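Long-range contacts in Dot/Icm T4SS effector (Legionella pneumophila, PDB 6VVC), which acts as a Legionella effector kinase that is activated by inositol hexakisphosphate of the host cell: residues E46-R51 against Y60-K65; F155-I160 against T215-G220; Y30-N35 against F116-N121. One frame throughout, in Å; residues are numbered along the deposited sequence.

Contact 1 (E46-R51 against Y60-K65); sequences EVYAVR and YVLMWK
Val47 lies opposite both Met63 and Trp64, which makes this a classic beta bulge in the antiparallel hairpin of strands 46-53 and 56-65. The backbone bonds record the slip. Val47 N donates to Trp64 O at 2.8 Å and nearly straight, at 175°. Val47 O takes its main bond from Met63 N, also 2.8 Å, while Trp64 N reaches Val47 O only weakly at 3.5 Å. Met63, with helix-like backbone angles, is the extra residue. Beyond it the ladder recovers: Ala49 and Val61 form a hydrogen-bonded pair, each N 3.0 Å from the other's O.

Two CH-pi contacts sit on opposite faces of the sheet. On the face of Val47, Ala49, Val61 and Trp64, the indole stands beside Val47, with Val47 CB 3.9 Å from the centroid of the Trp64 five-membered ring and over its face. Trp64 is put there by a CG lodged between backbone N and carbonyl carbon (chi1 69°). On the other face Leu62 CG covers the Tyr48 ring, while Tyr60 comes to that ring obliquely.

Apolar packing fills the rest. Met63 lays its SD against Ala49 CB, and the bend at chi3 turns CE to Val47 CG1. Helix 114-133 packs on the face of Val47, Ala49 and Val61 through Ile125, Gln128 and Phe129; helix 16-21 covers the other, with Ile20 against Tyr48, Val50 and Tyr60. Near the start of strand 46-53, Leu62 CD1 touches two polar groups, 3.4 Å from Tyr48 OH and 3.5 Å from Glu46 OE2.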
# COMPACT_ATOMS: atom_id res chain seq x y z
N GLU A 46 1.41 -19.87 0.15
CA GLU A 46 0.90 -18.51 0.11
C GLU A 46 -0.24 -18.38 1.11
O GLU A 46 -1.03 -19.31 1.28
CB GLU A 46 0.43 -18.14 -1.30
CG GLU A 46 1.58 -17.96 -2.28
CD GLU A 46 1.12 -17.75 -3.71
OE1 GLU A 46 0.20 -18.47 -4.15
OE2 GLU A 46 1.67 -16.85 -4.38
N VAL A 47 -0.32 -17.23 1.77
CA VAL A 47 -1.26 -17.01 2.87
C VAL A 47 -2.37 -16.09 2.38
O VAL A 47 -2.11 -15.00 1.86
CB VAL A 47 -0.55 -16.42 4.11
CG1 VAL A 47 -1.55 -16.11 5.21
CG2 VAL A 47 0.50 -17.41 4.61
N TYR A 48 -3.61 -16.55 2.57
CA TYR A 48 -4.80 -15.88 2.06
C TYR A 48 -5.75 -15.53 3.20
O TYR A 48 -5.83 -16.25 4.20
CB TYR A 48 -5.57 -16.78 1.07
CG TYR A 48 -4.85 -17.16 -0.21
CD1 TYR A 48 -3.91 -18.18 -0.23
CD2 TYR A 48 -5.14 -16.52 -1.40
CE1 TYR A 48 -3.26 -18.53 -1.40
CE2 TYR A 48 -4.50 -16.86 -2.58
CZ TYR A 48 -3.56 -17.87 -2.57
OH TYR A 48 -2.92 -18.22 -3.74
N ALA A 49 -6.47 -14.43 3.04
CA ALA A 49 -7.65 -14.15 3.85
C ALA A 49 -8.89 -14.48 3.04
O ALA A 49 -8.98 -14.10 1.86
CB ALA A 49 -7.68 -12.68 4.30
N VAL A 50 -9.83 -15.20 3.65
CA VAL A 50 -11.07 -15.59 3.00
C VAL A 50 -12.23 -14.99 3.78
O VAL A 50 -12.32 -15.18 5.00
CB VAL A 50 -11.22 -17.12 2.90
CG1 VAL A 50 -12.56 -17.47 2.26
CG2 VAL A 50 -10.08 -17.72 2.11
N ARG A 51 -13.11 -14.29 3.08
CA ARG A 51 -14.31 -13.73 3.68
C ARG A 51 -15.46 -14.73 3.60
O ARG A 51 -15.67 -15.36 2.56
CB ARG A 51 -14.70 -12.43 2.97
CG ARG A 51 -16.06 -11.89 3.36
CD ARG A 51 -16.34 -10.55 2.70
NE ARG A 51 -16.35 -9.48 3.69
CZ ARG A 51 -15.59 -8.39 3.65
NH1 ARG A 51 -14.73 -8.17 2.66
NH2 ARG A 51 -15.69 -7.49 4.62
N TYR A 60 -11.63 -13.99 -1.62
CA TYR A 60 -10.31 -14.21 -1.04
C TYR A 60 -9.34 -13.16 -1.56
O TYR A 60 -9.56 -12.55 -2.61
CB TYR A 60 -9.76 -15.62 -1.36
CG TYR A 60 -9.49 -15.87 -2.82
CD1 TYR A 60 -8.27 -15.54 -3.39
CD2 TYR A 60 -10.45 -16.45 -3.64
CE1 TYR A 60 -8.01 -15.77 -4.73
CE2 TYR A 60 -10.21 -16.69 -4.98
CZ TYR A 60 -8.98 -16.35 -5.51
OH TYR A 60 -8.74 -16.58 -6.85
N VAL A 61 -8.27 -12.95 -0.80
CA VAL A 61 -7.18 -12.07 -1.20
C VAL A 61 -5.87 -12.68 -0.73
O VAL A 61 -5.76 -13.15 0.41
CB VAL A 61 -7.36 -10.64 -0.65
CG1 VAL A 61 -7.47 -10.65 0.86
CG2 VAL A 61 -6.20 -9.75 -1.11
N LEU A 62 -4.87 -12.68 -1.60
CA LEU A 62 -3.56 -13.23 -1.31
C LEU A 62 -2.72 -12.16 -0.61
O LEU A 62 -2.47 -11.09 -1.18
CB LEU A 62 -2.89 -13.69 -2.60
CG LEU A 62 -1.63 -14.55 -2.51
CD1 LEU A 62 -1.34 -15.16 -3.88
CD2 LEU A 62 -0.45 -13.74 -2.02
N MET A 63 -2.29 -12.45 0.62
CA MET A 63 -1.62 -11.45 1.44
C MET A 63 -0.10 -11.53 1.35
O MET A 63 0.56 -10.50 1.15
CB MET A 63 -2.08 -11.58 2.90
CG MET A 63 -3.57 -11.32 3.08
SD MET A 63 -4.08 -11.23 4.81
CE MET A 63 -3.60 -12.85 5.40
N TRP A 64 0.48 -12.72 1.50
CA TRP A 64 1.93 -12.85 1.40
C TRP A 64 2.29 -14.30 1.09
O TRP A 64 1.46 -15.21 1.17
CB TRP A 64 2.63 -12.37 2.68
CG TRP A 64 2.43 -13.24 3.90
CD1 TRP A 64 3.06 -14.42 4.17
CD2 TRP A 64 1.58 -12.97 5.02
NE1 TRP A 64 2.64 -14.91 5.39
CE2 TRP A 64 1.73 -14.03 5.93
CE3 TRP A 64 0.70 -11.93 5.33
CZ2 TRP A 64 1.03 -14.09 7.13
CZ3 TRP A 64 0.01 -11.98 6.53
CH2 TRP A 64 0.18 -13.06 7.41
N LYS A 65 3.56 -14.49 0.73
CA LYS A 65 4.11 -15.80 0.45
C LYS A 65 4.98 -16.24 1.62
O LYS A 65 5.85 -15.48 2.07
CB LYS A 65 4.94 -15.79 -0.84
CG LYS A 65 5.34 -17.17 -1.33
CD LYS A 65 6.17 -17.09 -2.60
CE LYS A 65 6.39 -18.47 -3.21
NZ LYS A 65 7.31 -18.41 -4.38

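Contact 2 (F155-I160 against T215-G220); sequences FYMPKI and TIDLDG. With EDO (1,2-ethanediol), chain C; EDO (1,2-ethanediol), chain E.
Ile216 meets Ile160 where the segment that leaves strand 154-156, probably the hinge between the kinase lobes, runs past 215-220, whose Asp-Leu-Asp-Gly sequence is consistent with the place of the DFG motif. The touch is loose, Ile216 CG2 to Ile160 CG2 at 4.4 Å, and Ile216 O is hydrogen-bonded to His191 NE2.

Asp217 also packs on Asn205. Its N donates to water 1 at 2.9 Å, and that water also sits by Pro158 O; water 2 lies between Pro158 O and Asp217 OD1, so the two segments are joined here through solvent. The carboxylate is gripped by a 1,2-ethanediol, probably from the crystallisation liquor, whose O1 donates to OD1 of Asp217 and whose O2 donates to OD2 of Asp217 at 2.7 Å. Met157 crosses Asp217 at about a right angle, laying its SD 3.6 Å from Asp217 CA, and its bend at chi3 (-59°) brings CE toward the carboxylate.

Leu218 contributes its carbonyl, with Leu218 O 3.3 Å from Phe155 CE2. Asp219 OD1 comes to Phe155 CB, 4.0 Å away, the two side chains running antiparallel, while Asp219 CB touches the same Met157 sulfur.

Gly220 closes the run against one face of the Phe155 ring, which Trp145 meets edge-to-face. The glycine N stands 3.3 Å from the ring plane, over its centre, and Gly220 CA makes a CH-pi contact, 3.8 Å from the Phe155 centroid.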
# COMPACT_ATOMS: atom_id res chain seq x y z
N PHE A 155 4.25 -8.42 15.47
CA PHE A 155 3.77 -8.10 14.14
C PHE A 155 4.69 -8.74 13.12
O PHE A 155 5.91 -8.51 13.13
CB PHE A 155 3.70 -6.59 13.90
CG PHE A 155 3.01 -6.23 12.62
CD1 PHE A 155 1.64 -6.04 12.60
CD2 PHE A 155 3.72 -6.10 11.44
CE1 PHE A 155 0.98 -5.72 11.43
CE2 PHE A 155 3.07 -5.78 10.26
CZ PHE A 155 1.70 -5.59 10.26
N TYR A 156 4.12 -9.55 12.24
CA TYR A 156 4.89 -10.22 11.20
C TYR A 156 4.96 -9.32 9.97
O TYR A 156 3.92 -8.97 9.39
CB TYR A 156 4.25 -11.56 10.83
CG TYR A 156 4.96 -12.23 9.68
CD1 TYR A 156 6.30 -12.58 9.79
CD2 TYR A 156 4.30 -12.51 8.49
CE1 TYR A 156 6.96 -13.19 8.75
CE2 TYR A 156 4.96 -13.12 7.44
CZ TYR A 156 6.29 -13.46 7.58
OH TYR A 156 6.95 -14.07 6.53
N MET A 157 6.17 -8.94 9.58
CA MET A 157 6.38 -8.17 8.36
C MET A 157 6.79 -9.14 7.26
O MET A 157 7.92 -9.66 7.29
CB MET A 157 7.45 -7.10 8.57
CG MET A 157 6.98 -5.94 9.44
SD MET A 157 7.93 -4.42 9.24
CE MET A 157 9.58 -4.97 9.69
N PRO A 158 5.93 -9.43 6.29
CA PRO A 158 6.24 -10.48 5.32
C PRO A 158 7.46 -10.16 4.47
O PRO A 158 7.73 -9.01 4.13
CB PRO A 158 4.97 -10.57 4.46
CG PRO A 158 3.89 -10.01 5.32
CD PRO A 158 4.56 -8.91 6.11
N LYS A 159 8.19 -11.21 4.12
CA LYS A 159 9.39 -11.14 3.31
C LYS A 159 9.05 -11.48 1.86
O LYS A 159 7.95 -11.92 1.54
CB LYS A 159 10.45 -12.09 3.87
CG LYS A 159 10.68 -11.92 5.37
CD LYS A 159 11.07 -10.48 5.71
CE LYS A 159 11.49 -10.32 7.17
NZ LYS A 159 10.38 -10.57 8.14
N ILE A 160 10.02 -11.27 0.97
CA ILE A 160 9.76 -11.42 -0.46
C ILE A 160 11.07 -11.66 -1.20
O ILE A 160 12.14 -11.23 -0.76
CB ILE A 160 9.02 -10.18 -1.01
CG1 ILE A 160 8.47 -10.46 -2.41
CG2 ILE A 160 9.95 -8.97 -1.05
CD1 ILE A 160 7.62 -9.35 -2.98
N THR A 215 5.90 -2.05 -2.27
CA THR A 215 6.47 -1.50 -1.05
C THR A 215 6.25 -2.48 0.10
O THR A 215 5.27 -3.22 0.13
CB THR A 215 5.87 -0.13 -0.71
OG1 THR A 215 6.58 0.43 0.40
CG2 THR A 215 4.39 -0.24 -0.38
N ILE A 216 7.19 -2.48 1.06
CA ILE A 216 7.28 -3.51 2.08
C ILE A 216 7.52 -2.87 3.44
O ILE A 216 7.73 -1.66 3.57
CB ILE A 216 8.41 -4.52 1.78
CG1 ILE A 216 9.76 -3.78 1.71
CG2 ILE A 216 8.14 -5.26 0.48
CD1 ILE A 216 10.95 -4.70 1.57
N ASP A 217 7.49 -3.72 4.47
CA ASP A 217 7.92 -3.37 5.83
C ASP A 217 7.08 -2.23 6.40
O ASP A 217 7.58 -1.17 6.78
CB ASP A 217 9.41 -3.02 5.84
CG ASP A 217 10.30 -4.24 5.62
OD1 ASP A 217 9.79 -5.37 5.66
OD2 ASP A 217 11.51 -4.06 5.40
N LEU A 218 5.77 -2.47 6.48
CA LEU A 218 4.83 -1.56 7.13
C LEU A 218 4.57 -2.11 8.53
O LEU A 218 3.64 -2.89 8.75
CB LEU A 218 3.54 -1.42 6.33
CG LEU A 218 3.62 -0.70 4.98
CD1 LEU A 218 4.05 -1.65 3.87
CD2 LEU A 218 2.29 -0.04 4.63
N ASP A 219 5.41 -1.71 9.48
CA ASP A 219 5.29 -2.17 10.86
C ASP A 219 3.97 -1.70 11.45
O ASP A 219 3.77 -0.50 11.66
CB ASP A 219 6.47 -1.66 11.70
CG ASP A 219 6.72 -2.51 12.93
OD1 ASP A 219 5.79 -3.23 13.36
OD2 ASP A 219 7.84 -2.46 13.48
N GLY A 220 3.06 -2.63 11.72
CA GLY A 220 1.75 -2.29 12.22
C GLY A 220 0.75 -1.88 11.16
O GLY A 220 -0.38 -1.51 11.51
C1 EDO C . 13.07 -7.58 5.58
O1 EDO C . 11.96 -7.07 6.33
C2 EDO C . 13.87 -6.41 5.03
O2 EDO C . 13.11 -5.77 3.99
C1 EDO E . 11.68 -15.36 6.62
O1 EDO E . 11.94 -16.76 6.74
C2 EDO E . 10.39 -15.01 7.35
O2 EDO E . 10.63 -13.95 8.28
O HOH W 1 6.92 -6.53 4.73
O HOH W 2 9.91 -7.45 3.70

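Contact 3 (Y30-N35 against F116-N121); sequences YLSEPN and FYEEIN. With EDO (1,2-ethanediol), chain B.
The loop before strand 38-43, which holds a type I beta turn from Ser32 to Asn35, is pinned to the side of helix 114-133 by Ser32 and Glu118. The glutamate leaves the helix with CG anti to the backbone N (chi1 172°) and runs out extended, which carries its carboxylate to the first residue of the turn. Glu118 OE2 takes two bonds from Ser32. The hydroxyl OG approaches the syn lone pair of Glu118 OE2 at 2.8 Å, while Ser32 N, 3.2 Å from the same OE2, comes from well above the carboxylate plane.

One turn further along the helix Asn121 ND2 donates to Tyr30 O at 3.0 Å, with the acceptor in the plane of the amide and the N-H meeting the carbonyl from the side, at a C=O...N angle of 124°. Between these polar grips Leu31 CD2 rests on the aliphatic part of Glu118, 4.0 Å from its CG, and the leucine packs further on Leu122 and Phe38.

Asn121 ND2 also donates to Trp145 O of strand 144-146. With two carbonyls claiming this nitrogen, the rotation of the amide is fixed, and one side chain ties loop, helix and strand together.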
# COMPACT_ATOMS: atom_id res chain seq x y z
N TYR A 30 -4.28 -15.29 14.29
CA TYR A 30 -4.54 -13.90 13.93
C TYR A 30 -5.92 -13.41 14.38
O TYR A 30 -6.08 -12.22 14.67
CB TYR A 30 -4.41 -13.73 12.41
CG TYR A 30 -3.04 -14.09 11.88
CD1 TYR A 30 -1.94 -13.29 12.15
CD2 TYR A 30 -2.85 -15.22 11.10
CE1 TYR A 30 -0.69 -13.61 11.66
CE2 TYR A 30 -1.60 -15.54 10.60
CZ TYR A 30 -0.52 -14.73 10.88
OH TYR A 30 0.72 -15.05 10.40
N LEU A 31 -6.90 -14.30 14.43
CA LEU A 31 -8.25 -13.96 14.88
C LEU A 31 -8.68 -14.96 15.94
O LEU A 31 -8.24 -16.11 15.95
CB LEU A 31 -9.27 -13.95 13.73
CG LEU A 31 -9.05 -12.97 12.58
CD1 LEU A 31 -10.10 -13.21 11.50
CD2 LEU A 31 -9.10 -11.52 13.04
N SER A 32 -9.55 -14.51 16.85
CA SER A 32 -9.96 -15.36 17.96
C SER A 32 -11.10 -16.29 17.53
O SER A 32 -11.62 -16.21 16.41
CB SER A 32 -10.38 -14.50 19.15
OG SER A 32 -11.53 -13.72 18.86
N GLU A 33 -11.48 -17.18 18.44
CA GLU A 33 -12.39 -18.27 18.09
C GLU A 33 -13.74 -17.79 17.59
O GLU A 33 -14.16 -18.22 16.50
CB GLU A 33 -12.55 -19.19 19.30
CG GLU A 33 -11.28 -19.91 19.71
CD GLU A 33 -11.46 -20.77 20.95
OE1 GLU A 33 -12.50 -20.63 21.61
OE2 GLU A 33 -10.56 -21.58 21.25
N PRO A 34 -14.48 -16.92 18.29
CA PRO A 34 -15.86 -16.64 17.90
C PRO A 34 -16.02 -15.75 16.67
O PRO A 34 -17.16 -15.42 16.32
CB PRO A 34 -16.44 -15.96 19.15
CG PRO A 34 -15.28 -15.29 19.77
CD PRO A 34 -14.09 -16.19 19.51
N ASN A 35 -14.94 -15.35 16.01
CA ASN A 35 -15.07 -14.56 14.79
C ASN A 35 -15.46 -15.48 13.63
O ASN A 35 -14.91 -16.57 13.46
CB ASN A 35 -13.78 -13.83 14.46
CG ASN A 35 -13.88 -13.01 13.18
OD1 ASN A 35 -13.55 -13.49 12.10
ND2 ASN A 35 -14.35 -11.78 13.31
N PHE A 116 -7.26 -5.85 21.45
CA PHE A 116 -6.78 -4.62 20.83
C PHE A 116 -6.11 -4.92 19.49
O PHE A 116 -6.35 -4.22 18.50
CB PHE A 116 -5.80 -3.93 21.79
CG PHE A 116 -5.15 -2.70 21.24
CD1 PHE A 116 -5.76 -1.46 21.36
CD2 PHE A 116 -3.91 -2.77 20.62
CE1 PHE A 116 -5.15 -0.32 20.86
CE2 PHE A 116 -3.29 -1.64 20.12
CZ PHE A 116 -3.92 -0.41 20.24
N TYR A 117 -5.27 -5.96 19.45
CA TYR A 117 -4.58 -6.31 18.21
C TYR A 117 -5.50 -6.98 17.21
O TYR A 117 -5.33 -6.81 16.00
CB TYR A 117 -3.39 -7.22 18.53
CG TYR A 117 -2.33 -6.55 19.37
CD1 TYR A 117 -1.47 -5.61 18.81
CD2 TYR A 117 -2.18 -6.86 20.71
CE1 TYR A 117 -0.49 -5.00 19.57
CE2 TYR A 117 -1.20 -6.26 21.48
CZ TYR A 117 -0.36 -5.32 20.91
OH TYR A 117 0.61 -4.71 21.66
N GLU A 118 -6.48 -7.75 17.69
CA GLU A 118 -7.42 -8.41 16.78
C GLU A 118 -8.28 -7.39 16.04
O GLU A 118 -8.63 -7.60 14.88
CB GLU A 118 -8.29 -9.39 17.56
CG GLU A 118 -9.43 -10.00 16.76
CD GLU A 118 -10.12 -11.12 17.51
OE1 GLU A 118 -9.71 -11.41 18.66
OE2 GLU A 118 -11.07 -11.70 16.96
N GLU A 119 -8.65 -6.29 16.71
CA GLU A 119 -9.37 -5.23 16.01
C GLU A 119 -8.51 -4.62 14.91
O GLU A 119 -9.02 -4.25 13.85
CB GLU A 119 -9.81 -4.15 17.00
CG GLU A 119 -10.97 -4.56 17.89
CD GLU A 119 -11.47 -3.41 18.76
OE1 GLU A 119 -11.24 -3.45 19.98
OE2 GLU A 119 -12.07 -2.47 18.21
N ILE A 120 -7.20 -4.51 15.14
CA ILE A 120 -6.30 -4.00 14.11
C ILE A 120 -6.23 -4.97 12.94
O ILE A 120 -6.29 -4.57 11.77
CB ILE A 120 -4.91 -3.72 14.70
CG1 ILE A 120 -5.01 -2.64 15.78
CG2 ILE A 120 -3.94 -3.28 13.61
CD1 ILE A 120 -3.72 -2.38 16.54
N ASN A 121 -6.12 -6.27 13.22
CA ASN A 121 -6.06 -7.26 12.15
C ASN A 121 -7.31 -7.21 11.28
O ASN A 121 -7.22 -7.31 10.05
CB ASN A 121 -5.87 -8.67 12.72
CG ASN A 121 -4.45 -8.91 13.21
OD1 ASN A 121 -3.55 -8.09 13.00
ND2 ASN A 121 -4.23 -10.06 13.85
C1 EDO B . 2.17 -18.97 11.69
O1 EDO B . 2.30 -19.92 10.62
C2 EDO B . 1.11 -17.94 11.33
O2 EDO B . 1.37 -17.43 10.01

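The loop closed by contact 3 encloses contact 1, whose residues all lie between 35 and 116; helix 114-133 is the next modelled element after strand 56-65, residues 68-109 being unmodelled; contact 2 comes later in sequence. The centres lie about 15 Å apart for contacts 1 and 2, about 16 Å for 1 and 3, and about 18 Å for 2 and 3. Trp64 is the common point: its side chain packs on Tyr156 and Pro158 of contact 2 and on the hydroxyl of Tyr30 in contact 3. Trp64 thus brings the hairpin sheet, the probable hinge and the loop on helix 114-133 into contact, while contact 2 sets that hinge against the DFG-like loop.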